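Aldehyde dehydrogenase (Burkholderia thailandensis, PDB 5J6B) probably oxidises aldehydes to carboxylic acids with a nicotinamide cofactor, and is seen here in covalent complex with NADPH. Local coordinates at residues Lys312-Thr317 and Ile358-Lys363; Gln381-Lys386 and Gly390-Leu395. All blocks are in the same frame, centred on the assembly; numbering follows the deposited sequence.

Contact 1. Residues Lys312-Thr317 and Ile358-Lys363; sequences KLIAKT and IVAGGK
I314 meets V359 with three carbons: CG2 of I314 lies 3.6 Å from the carbonyl O of V359, CG1 of I314 is 4.0 Å from CG2 of V359, and CD1 of I314 reaches CB of V359 at 4.0 Å. The two side chains cross at about a right angle. One turn on, CG2 of T317 touches CB of A360 at 3.7 Å. With OG1 beside the backbone N (chi1 -62°) and CG2 anti to it, the threonine turns its methyl to the strand and leaves OG1 for its own helix, bonding the carbonyl O of L313 at 2.8 Å. That oxygen also accepts the backbone N of T317 from the opposite face. Beside this strand, L373 of strand 368-375 faces both V359 and A360, a classic beta bulge, and touches I314. Helix 303-319 also packs on helix 274-286, with salt bridges from K312 to D275 and K316 to E279. The short axis segments stand 8.1 Å apart at 69°, at an edge of the mixed sheet in what is probably the catalytic domain, as in relatives. No hydrogen bond crosses, so aliphatic groups packed on each other and on backbone carbonyls make the direct join.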
# COMPACT_ATOMS: atom_id res chain seq x y z
N LYS A 312 44.12 6.86 12.90
CA LYS A 312 43.72 7.02 11.51
C LYS A 312 42.89 8.29 11.31
O LYS A 312 42.99 8.95 10.26
CB LYS A 312 42.93 5.80 11.04
CG LYS A 312 43.76 4.55 10.75
CD LYS A 312 42.84 3.29 10.73
CE LYS A 312 43.65 1.99 10.62
NZ LYS A 312 44.51 1.97 9.40
N LEU A 313 42.05 8.63 12.29
CA LEU A 313 41.18 9.79 12.13
C LEU A 313 41.96 11.09 12.24
O LEU A 313 41.71 12.04 11.49
CB LEU A 313 40.05 9.74 13.17
CG LEU A 313 38.88 10.67 12.87
CD1 LEU A 313 38.30 10.37 11.50
CD2 LEU A 313 37.82 10.52 13.94
N ILE A 314 42.91 11.15 13.17
CA ILE A 314 43.79 12.31 13.26
C ILE A 314 44.53 12.50 11.94
O ILE A 314 44.58 13.60 11.39
CB ILE A 314 44.76 12.16 14.45
CG1 ILE A 314 43.99 12.30 15.77
CG2 ILE A 314 45.90 13.19 14.33
CD1 ILE A 314 44.73 11.76 16.99
N ALA A 315 45.10 11.41 11.40
CA ALA A 315 45.83 11.53 10.15
C ALA A 315 44.91 11.96 9.01
O ALA A 315 45.27 12.83 8.21
CB ALA A 315 46.52 10.21 9.81
N LYS A 316 43.71 11.37 8.94
CA LYS A 316 42.77 11.74 7.88
C LYS A 316 42.33 13.20 8.02
O LYS A 316 42.25 13.93 7.02
CB LYS A 316 41.55 10.82 7.91
CG LYS A 316 40.53 11.08 6.80
CD LYS A 316 41.07 10.67 5.44
CE LYS A 316 40.08 11.01 4.34
NZ LYS A 316 40.62 10.71 2.99
N THR A 317 42.04 13.63 9.25
CA THR A 317 41.62 15.01 9.49
C THR A 317 42.72 15.98 9.08
O THR A 317 42.46 16.99 8.41
CB THR A 317 41.23 15.18 10.96
OG1 THR A 317 40.12 14.32 11.25
CG2 THR A 317 40.84 16.61 11.29
N ILE A 358 42.46 19.56 21.68
CA ILE A 358 42.44 19.50 20.23
C ILE A 358 43.52 18.53 19.79
O ILE A 358 44.70 18.69 20.13
CB ILE A 358 42.65 20.89 19.61
CG1 ILE A 358 41.52 21.83 20.04
CG2 ILE A 358 42.72 20.80 18.10
CD1 ILE A 358 41.84 23.30 19.86
N VAL A 359 43.13 17.48 19.07
CA VAL A 359 44.07 16.46 18.63
C VAL A 359 44.33 16.52 17.13
O VAL A 359 45.25 15.82 16.64
CB VAL A 359 43.62 15.05 19.05
CG1 VAL A 359 43.56 14.96 20.58
CG2 VAL A 359 42.27 14.70 18.43
N ALA A 360 43.60 17.34 16.38
CA ALA A 360 43.88 17.60 14.98
C ALA A 360 43.28 18.96 14.61
O ALA A 360 42.16 19.27 15.02
CB ALA A 360 43.31 16.51 14.05
N GLY A 361 44.02 19.75 13.85
CA GLY A 361 43.47 20.99 13.35
C GLY A 361 43.38 22.06 14.42
O GLY A 361 44.32 22.24 15.19
N GLY A 362 42.26 22.79 14.47
CA GLY A 362 42.04 23.76 15.53
C GLY A 362 42.38 25.21 15.20
O GLY A 362 42.01 26.09 15.99
N LYS A 363 43.08 25.48 14.10
CA LYS A 363 43.40 26.85 13.72
C LYS A 363 42.22 27.52 13.01
O LYS A 363 41.54 26.90 12.18
CB LYS A 363 44.64 26.89 12.83

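Contact 2. Residues Gln381-Lys386 and Gly390-Leu395; sequences QDLYRK and GPVALL
The Y384 ring meets L394 obliquely: CD1 of L394 lies 3.9 Å from CD2 of the tyrosine. The same methyl also touches the helix backbone, 3.8 Å from CA of Y384 and 3.5 Å from the carbonyl O of L383. Beyond the ring, the hydroxyl of Y384 is hydrogen-bonded to E396 and R298, so the flat group is held at its polar end as well as beside the leucine. The other methyl of L394, CD2, packs against CD2 of L383 at 3.5 Å. L383 has CG anti to the backbone N (chi1 -168°), which carries its fork to the strand; there its two methyls divide, CD2 going to L394 while CD1 meets CG1 of V392 at 4.1 Å. L383 and V392 cross at about a right angle, and both also touch L344 of helix 338-353.

The contact lies within a beta-alpha-beta unit, joining its short helix 382-385 to its second strand, 392-398, which runs parallel to the first, 368-375. V392 and L394 direct their CB atoms to the helix, whereas A393 between them faces the other way, onto I299 of neighbouring strand 298-302. The carbonyl O of Q381, at the N-cap position, accepts from the backbone N of both Y384 and R385. NZ of K386 forms a salt bridge with OD1 of D382 at 3.2 Å, coming from above the carboxylate plane, 61° out of it. R385 points away from the strand; its NH2 forms a salt bridge with D410 and its NH1 a hydrogen bond with the carbonyl O of R379.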
# COMPACT_ATOMS: atom_id res chain seq x y z
N GLN A 381 29.13 20.63 27.76
CA GLN A 381 29.67 21.77 27.02
C GLN A 381 28.77 22.17 25.85
O GLN A 381 28.15 21.33 25.20
CB GLN A 381 31.06 21.43 26.47
CG GLN A 381 32.17 21.46 27.53
CD GLN A 381 32.36 22.85 28.09
OE1 GLN A 381 32.38 23.84 27.35
NE2 GLN A 381 32.47 22.94 29.40
N ASP A 382 28.73 23.48 25.57
CA ASP A 382 28.06 23.95 24.37
C ASP A 382 28.56 23.21 23.14
O ASP A 382 27.78 22.86 22.25
CB ASP A 382 28.28 25.45 24.17
CG ASP A 382 27.44 26.30 25.09
OD1 ASP A 382 26.37 25.84 25.54
OD2 ASP A 382 27.85 27.45 25.35
N LEU A 383 29.88 22.96 23.07
CA LEU A 383 30.43 22.29 21.90
C LEU A 383 29.82 20.91 21.73
O LEU A 383 29.74 20.40 20.61
CB LEU A 383 31.95 22.19 21.99
CG LEU A 383 32.67 21.77 20.70
CD1 LEU A 383 32.51 22.84 19.61
CD2 LEU A 383 34.15 21.47 20.96
N TYR A 384 29.37 20.31 22.83
CA TYR A 384 28.77 18.98 22.76
C TYR A 384 27.28 19.04 22.43
O TYR A 384 26.80 18.25 21.60
CB TYR A 384 28.98 18.25 24.09
CG TYR A 384 28.68 16.77 23.99
CD1 TYR A 384 27.38 16.29 24.17
CD2 TYR A 384 29.68 15.85 23.70
CE1 TYR A 384 27.09 14.92 24.05
CE2 TYR A 384 29.39 14.47 23.59
CZ TYR A 384 28.09 14.02 23.77
OH TYR A 384 27.79 12.67 23.66
N ARG A 385 26.54 19.95 23.06
CA ARG A 385 25.09 19.86 23.11
C ARG A 385 24.39 20.72 22.06
O ARG A 385 23.24 20.42 21.72
CB ARG A 385 24.58 20.27 24.50
CG ARG A 385 25.25 19.54 25.65
CD ARG A 385 24.36 19.47 26.88
NE ARG A 385 23.17 18.63 26.67
CZ ARG A 385 23.16 17.31 26.78
NH1 ARG A 385 24.28 16.65 27.07
NH2 ARG A 385 22.03 16.63 26.59
N LYS A 386 25.04 21.77 21.59
CA LYS A 386 24.48 22.65 20.58
C LYS A 386 24.97 22.24 19.20
O LYS A 386 25.96 21.52 19.06
CB LYS A 386 24.85 24.10 20.86
CG LYS A 386 24.38 24.59 22.20
CD LYS A 386 24.67 26.08 22.35
CE LYS A 386 23.51 26.78 23.02
NZ LYS A 386 23.96 27.49 24.24
N GLY A 390 29.91 23.49 11.89
CA GLY A 390 31.24 23.87 11.47
C GLY A 390 32.11 22.63 11.40
O GLY A 390 31.66 21.53 11.71
N PRO A 391 33.37 22.79 11.00
CA PRO A 391 34.24 21.63 10.76
C PRO A 391 34.89 21.07 12.03
O PRO A 391 36.12 20.92 12.11
CB PRO A 391 35.28 22.20 9.79
CG PRO A 391 35.41 23.65 10.23
CD PRO A 391 34.04 24.07 10.69
N VAL A 392 34.06 20.76 13.02
CA VAL A 392 34.53 20.26 14.30
C VAL A 392 33.83 18.94 14.59
O VAL A 392 32.62 18.81 14.36
CB VAL A 392 34.27 21.28 15.43
CG1 VAL A 392 34.51 20.66 16.81
CG2 VAL A 392 35.16 22.52 15.26
N ALA A 393 34.60 17.94 15.03
CA ALA A 393 34.03 16.68 15.51
C ALA A 393 34.67 16.32 16.84
O ALA A 393 35.81 16.70 17.13
CB ALA A 393 34.21 15.53 14.50
N LEU A 394 33.90 15.59 17.66
CA LEU A 394 34.29 15.24 19.02
C LEU A 394 34.35 13.72 19.13
O LEU A 394 33.40 13.03 18.74
CB LEU A 394 33.29 15.79 20.04
CG LEU A 394 32.72 17.17 19.75
CD1 LEU A 394 31.71 17.56 20.82
CD2 LEU A 394 33.84 18.19 19.64
N LEU A 395 35.46 13.21 19.65
CA LEU A 395 35.68 11.77 19.78
C LEU A 395 35.52 11.35 21.24
O LEU A 395 36.16 11.92 22.12
CB LEU A 395 37.07 11.40 19.25
CG LEU A 395 37.52 9.93 19.37
CD1 LEU A 395 36.59 8.97 18.63
CD2 LEU A 395 38.95 9.78 18.87

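In the fold
Both contacts set a helix against the same mixed sheet, with centres 14 Å apart and nearest atoms about 5 Å apart, without touching. Strand 368-375 relates them: it pairs antiparallel with strand 357-360 of contact 1 and parallel with strand 392-398 of contact 2. Helix 338-353 touches I358 next to contact 1, and L383 and V392 within contact 2. Contact 1 lies further out, about 27 Å from the chain centre against about 20 Å, and only two of its four touching residues are buried; all four are buried in contact 2. Neither has a hydrogen bond between its segments. The side chains meeting in contact 1 are aliphatic (T317 by its methyl), whereas contact 2 adds an aromatic ring with a hydrogen-bonded hydroxyl.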